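Local structure of Non-structural protein 3 (6LN0) at residues Ala330-Cys335 with Val365-Thr370; Ala326-Thr331 with Phe339-Val344. The protein is a multidomain coronavirus replicase component that joins a macro domain, probably a binder of ADP-ribose-like ligands, to a papain-like protease domain that probably cleaves the viral polyprotein. All blocks are in the same frame, centred on the assembly; numbering follows the deposited sequence.

Interaction 1 (Ala330-Cys335 with Val365-Thr370). With ZN (zinc ion), chain B.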
loop_
_atom_site.group_PDB
_atom_site.type_symbol
_atom_site.label_atom_id
_atom_site.label_comp_id
_atom_site.label_asym_id
_atom_site.label_seq_id
_atom_site.Cartn_x
_atom_site.Cartn_y
_atom_site.Cartn_z
ATOM N N ALA A 330 13.091 4.919 -44.453
ATOM C CA ALA A 330 12.768 5.697 -45.649
ATOM C C ALA A 330 13.890 6.684 -45.977
ATOM O O ALA A 330 14.860 6.826 -45.233
ATOM C CB ALA A 330 11.442 6.440 -45.473
ATOM N N THR A 331 13.742 7.370 -47.114
ATOM C CA THR A 331 14.628 8.455 -47.514
ATOM C C THR A 331 13.828 9.745 -47.653
ATOM O O THR A 331 12.651 9.738 -48.069
ATOM C CB THR A 331 15.354 8.161 -48.846
ATOM O OG1 THR A 331 14.419 7.648 -49.801
ATOM C CG2 THR A 331 16.483 7.144 -48.655
ATOM N N THR A 332 14.460 10.857 -47.311
ATOM C CA THR A 332 13.740 12.119 -47.399
ATOM C C THR A 332 13.621 12.569 -48.854
ATOM O O THR A 332 14.423 12.202 -49.715
ATOM C CB THR A 332 14.436 13.194 -46.558
ATOM O OG1 THR A 332 15.805 13.328 -46.957
ATOM C CG2 THR A 332 14.400 12.830 -45.076
ATOM N N ALA A 333 12.579 13.340 -49.134
ATOM C CA ALA A 333 12.448 13.952 -50.449
ATOM C C ALA A 333 13.353 15.169 -50.586
ATOM O O ALA A 333 13.838 15.463 -51.682
ATOM C CB ALA A 333 10.997 14.341 -50.709
ATOM N N CYS A 334 13.643 15.848 -49.484
ATOM C CA CYS A 334 14.451 17.058 -49.557
ATOM C C CYS A 334 15.914 16.747 -49.875
ATOM O O CYS A 334 16.515 17.404 -50.731
ATOM C CB CYS A 334 14.346 17.831 -48.248
ATOM S SG CYS A 334 14.537 16.774 -46.825
ATOM N N CYS A 335 16.522 15.752 -49.218
ATOM C CA CYS A 335 17.936 15.503 -49.470
ATOM C C CYS A 335 18.305 14.030 -49.613
ATOM O O CYS A 335 19.499 13.716 -49.627
ATOM C CB CYS A 335 18.781 16.122 -48.341
ATOM S SG CYS A 335 18.301 15.711 -46.652
ATOM N N VAL A 365 13.224 21.440 -42.735
ATOM C CA VAL A 365 11.907 21.459 -43.359
ATOM C C VAL A 365 11.164 20.194 -42.961
ATOM O O VAL A 365 11.767 19.168 -42.634
ATOM C CB VAL A 365 11.970 21.531 -44.906
ATOM C CG1 VAL A 365 12.382 22.898 -45.356
ATOM C CG2 VAL A 365 12.940 20.492 -45.432
ATOM N N TRP A 366 9.836 20.269 -43.020
ATOM C CA TRP A 366 8.963 19.106 -42.933
ATOM C C TRP A 366 8.803 18.540 -44.340
ATOM O O TRP A 366 8.175 19.166 -45.200
ATOM C CB TRP A 366 7.624 19.491 -42.309
ATOM C CG TRP A 366 7.792 19.732 -40.853
ATOM C CD1 TRP A 366 8.052 20.924 -40.252
ATOM C CD2 TRP A 366 7.769 18.741 -39.799
ATOM N NE1 TRP A 366 8.179 20.749 -38.891
ATOM C CE2 TRP A 366 8.007 19.423 -38.584
ATOM C CE3 TRP A 366 7.570 17.352 -39.768
ATOM C CZ2 TRP A 366 8.054 18.759 -37.332
ATOM C CZ3 TRP A 366 7.618 16.687 -38.526
ATOM C CH2 TRP A 366 7.856 17.398 -37.323
ATOM N N THR A 367 9.379 17.349 -44.575
ATOM C CA THR A 367 9.534 16.768 -45.896
ATOM C C THR A 367 8.717 15.495 -46.054
ATOM O O THR A 367 8.551 14.742 -45.092
ATOM C CB THR A 367 10.998 16.430 -46.166
ATOM O OG1 THR A 367 11.098 15.801 -47.442
ATOM C CG2 THR A 367 11.529 15.458 -45.104
ATOM N N PRO A 368 8.202 15.221 -47.250
ATOM C CA PRO A 368 7.715 13.867 -47.541
ATOM C C PRO A 368 8.871 12.884 -47.674
ATOM O O PRO A 368 10.047 13.282 -47.647
ATOM C CB PRO A 368 6.957 14.041 -48.866
ATOM C CG PRO A 368 6.712 15.499 -48.985
ATOM C CD PRO A 368 7.900 16.153 -48.352
ATOM N N PHE A 369 8.562 11.604 -47.847
ATOM C CA PHE A 369 9.614 10.601 -47.772
ATOM C C PHE A 369 9.216 9.365 -48.571
ATOM O O PHE A 369 8.039 9.126 -48.844
ATOM C CB PHE A 369 9.915 10.228 -46.307
ATOM C CG PHE A 369 8.711 9.757 -45.538
ATOM C CD1 PHE A 369 8.294 8.434 -45.604
ATOM C CD2 PHE A 369 8.026 10.626 -44.713
ATOM C CE1 PHE A 369 7.191 7.987 -44.867
ATOM C CE2 PHE A 369 6.922 10.189 -43.969
ATOM C CZ PHE A 369 6.510 8.871 -44.040
ATOM N N THR A 370 10.209 8.561 -48.911
ATOM C CA THR A 370 9.941 7.374 -49.718
ATOM C C THR A 370 10.272 6.140 -48.900
ATOM O O THR A 370 11.450 5.923 -48.559
ATOM C CB THR A 370 10.739 7.400 -51.020
ATOM O OG1 THR A 370 10.383 8.578 -51.778
ATOM C CG2 THR A 370 10.444 6.159 -51.817
HETATM ZN ZN ZN B . 16.618 17.088 -45.998
#
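T367 meets the turn A333-C334 with every atom of its short side chain, a compact example of how one threonine can fit a strand to a metal-binding turn. Its CB lies 3.6 Å from SG of C334, in contact with a sulfur that binds zinc. Beyond CB the two branches part. OG1, placed anti to the backbone N (chi1 177°), accepts a weak bond from the N-H of C334 at 3.3 Å and gives its own proton to O of P368 at 2.7 Å, in the carbonyl plane and on a lone pair. The other branch, CG2, touches both SG of C334 and CG2 of T332, 3.9 Å from the latter, the two threonine side chains crossing at about a right angle. O of P368 is gripped twice, because the N-H of A333 also reaches it, tilted from the carbonyl plane. Farther along, T331 and T370 form an antiparallel hydrogen-bonded pair, the bond from N of T370 to O of T331 being the shorter at 2.8 Å, and CB of A330 approaches CD1 of F369 to 3.7 Å. T332 turns its hydroxyl to the N-H of T337 and takes a weak bond from N of C335. The sulfurs of C334 and C335 each bind zinc at 2.3 Å, and C360 and C363 complete the site. Adjacent cysteines after strand 327-332 thus share one zinc with a CxxC pair at the turn joining strands 358-360 and 365-371, consistent with the zinc-binding fingers subdomain of coronavirus papain-like proteases.

Interaction 2 (Ala326-Thr331 with Phe339-Val344)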
loop_
_atom_site.group_PDB
_atom_site.type_symbol
_atom_site.label_atom_id
_atom_site.label_comp_id
_atom_site.label_asym_id
_atom_site.label_seq_id
_atom_site.Cartn_x
_atom_site.Cartn_y
_atom_site.Cartn_z
ATOM N N ALA A 326 5.545 -1.327 -34.674
ATOM C CA ALA A 326 5.539 -0.287 -35.704
ATOM C C ALA A 326 6.930 0.280 -35.914
ATOM O O ALA A 326 7.545 0.810 -34.981
ATOM C CB ALA A 326 4.587 0.851 -35.326
ATOM N N ALA A 327 7.401 0.209 -37.152
ATOM C CA ALA A 327 8.698 0.755 -37.517
ATOM C C ALA A 327 8.802 0.734 -39.022
ATOM O O ALA A 327 8.237 -0.146 -39.679
ATOM C CB ALA A 327 9.856 -0.041 -36.902
ATOM N N PHE A 328 9.515 1.721 -39.554
ATOM C CA PHE A 328 9.792 1.795 -40.974
ATOM C C PHE A 328 11.089 2.558 -41.174
ATOM O O PHE A 328 11.548 3.283 -40.284
ATOM C CB PHE A 328 8.639 2.451 -41.749
ATOM C CG PHE A 328 8.511 3.939 -41.540
ATOM C CD1 PHE A 328 9.144 4.832 -42.397
ATOM C CD2 PHE A 328 7.716 4.444 -40.517
ATOM C CE1 PHE A 328 9.014 6.204 -42.214
ATOM C CE2 PHE A 328 7.570 5.823 -40.330
ATOM C CZ PHE A 328 8.229 6.705 -41.172
ATOM N N SER A 329 11.693 2.341 -42.341
ATOM C CA SER A 329 12.823 3.111 -42.832
ATOM C C SER A 329 12.440 3.787 -44.151
ATOM O O SER A 329 11.575 3.289 -44.884
ATOM C CB SER A 329 14.041 2.206 -43.025
ATOM O OG SER A 329 13.850 1.386 -44.173
ATOM N N ALA A 330 13.091 4.919 -44.453
ATOM C CA ALA A 330 12.768 5.697 -45.649
ATOM C C ALA A 330 13.890 6.684 -45.977
ATOM O O ALA A 330 14.860 6.826 -45.233
ATOM C CB ALA A 330 11.442 6.440 -45.473
ATOM N N THR A 331 13.742 7.370 -47.114
ATOM C CA THR A 331 14.628 8.455 -47.514
ATOM C C THR A 331 13.828 9.745 -47.653
ATOM O O THR A 331 12.651 9.738 -48.069
ATOM C CB THR A 331 15.354 8.161 -48.846
ATOM O OG1 THR A 331 14.419 7.648 -49.801
ATOM C CG2 THR A 331 16.483 7.144 -48.655
ATOM N N PHE A 339 16.749 7.137 -43.053
ATOM C CA PHE A 339 16.459 7.182 -41.619
ATOM C C PHE A 339 15.501 6.065 -41.246
ATOM O O PHE A 339 14.830 5.483 -42.095
ATOM C CB PHE A 339 15.844 8.517 -41.186
ATOM C CG PHE A 339 14.490 8.770 -41.789
ATOM C CD1 PHE A 339 14.371 9.293 -43.083
ATOM C CD2 PHE A 339 13.339 8.457 -41.094
ATOM C CE1 PHE A 339 13.128 9.529 -43.644
ATOM C CE2 PHE A 339 12.085 8.685 -41.672
ATOM C CZ PHE A 339 11.986 9.222 -42.944
ATOM N N ASN A 340 15.420 5.798 -39.945
ATOM C CA ASN A 340 14.523 4.795 -39.395
ATOM C C ASN A 340 13.586 5.498 -38.425
ATOM O O ASN A 340 13.935 6.525 -37.836
ATOM C CB ASN A 340 15.326 3.669 -38.687
ATOM C CG ASN A 340 14.483 2.434 -38.395
ATOM O OD1 ASN A 340 13.853 2.317 -37.321
ATOM N ND2 ASN A 340 14.464 1.496 -39.346
ATOM N N HIS A 341 12.385 4.963 -38.258
ATOM C CA HIS A 341 11.445 5.624 -37.363
ATOM C C HIS A 341 10.529 4.590 -36.734
ATOM O O HIS A 341 9.895 3.800 -37.437
ATOM C CB HIS A 341 10.608 6.686 -38.107
ATOM C CG HIS A 341 9.729 7.477 -37.201
ATOM N ND1 HIS A 341 10.097 8.705 -36.704
ATOM C CD2 HIS A 341 8.527 7.188 -36.646
ATOM C CE1 HIS A 341 9.144 9.155 -35.903
ATOM N NE2 HIS A 341 8.181 8.252 -35.849
ATOM N N THR A 342 10.443 4.599 -35.421
ATOM C CA THR A 342 9.523 3.716 -34.735
ATOM C C THR A 342 8.476 4.575 -34.052
ATOM O O THR A 342 8.714 5.750 -33.769
ATOM C CB THR A 342 10.260 2.843 -33.719
ATOM O OG1 THR A 342 10.609 3.668 -32.623
ATOM C CG2 THR A 342 11.534 2.321 -34.318
ATOM N N GLY A 343 7.316 3.985 -33.784
ATOM C CA GLY A 343 6.227 4.740 -33.192
ATOM C C GLY A 343 5.515 5.599 -34.226
ATOM O O GLY A 343 5.754 5.514 -35.446
ATOM N N VAL A 344 4.627 6.453 -33.720
ATOM C CA VAL A 344 3.901 7.373 -34.575
ATOM C C VAL A 344 4.819 8.516 -34.996
ATOM O O VAL A 344 5.810 8.821 -34.340
ATOM C CB VAL A 344 2.644 7.915 -33.866
ATOM C CG1 VAL A 344 1.715 6.801 -33.438
ATOM C CG2 VAL A 344 3.061 8.755 -32.685
#
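F328 and H341 form a hydrogen-bonded pair within an antiparallel beta hairpin of strands 327-332 and 338-346, and their side chains run alongside each other in the same direction. With CG anti to the backbone N (chi1 -174°), the imidazole extends beside the F328 ring, CD2 4.0 Å from CE2, the planes at 34°. CB of H341 sits over one face of that ring, 4.2 Å from its centroid in a CH-pi contact. F339 belongs to the same face: its CG is held between the backbone N and the carbonyl carbon (chi1 65°), which swings the ring back over the partner strand, where CZ touches CB of A330 at 3.8 Å and CE2 comes 4.0 Å from CE1 of F328. On the other face the side chains are smaller or polar. N340 brings its amide up to the carbonyl O of F328, ND2 3.5 Å from it and 3.8 Å from CB of S329, whose hydroxyl is hydrogen-bonded to S373. Backbone bonds link F328 with H341 and A330 with F339 in both directions. The H341 ring is steadied from the break in its own strand: NE2 donates to O of V344 at 2.9 Å, the oxygen lying in the ring plane while the nitrogen stands above the carbonyl plane.

How the interactions relate
Strand 327-332 is shared, with interaction 1 on one edge and interaction 2 on the other, so three neighbouring strands of one sheet are held together. A330 and T331 belong to both. The chemistry changes along the strand: near its end, interaction 1 gives way to a turn, a threonine hydroxyl and zinc-bound sulfurs, whereas interaction 2 keeps a regular ladder with aromatic side chains gathered on one face. The two meet directly on that face, where CE1 of F369 lies 3.7 Å from CE1 of F328. Each is partly buried: A330, T332 and T367 are buried in interaction 1, A326, F328, S329 and A330 in interaction 2, while A333 and T370, and N340 and T342, are exposed.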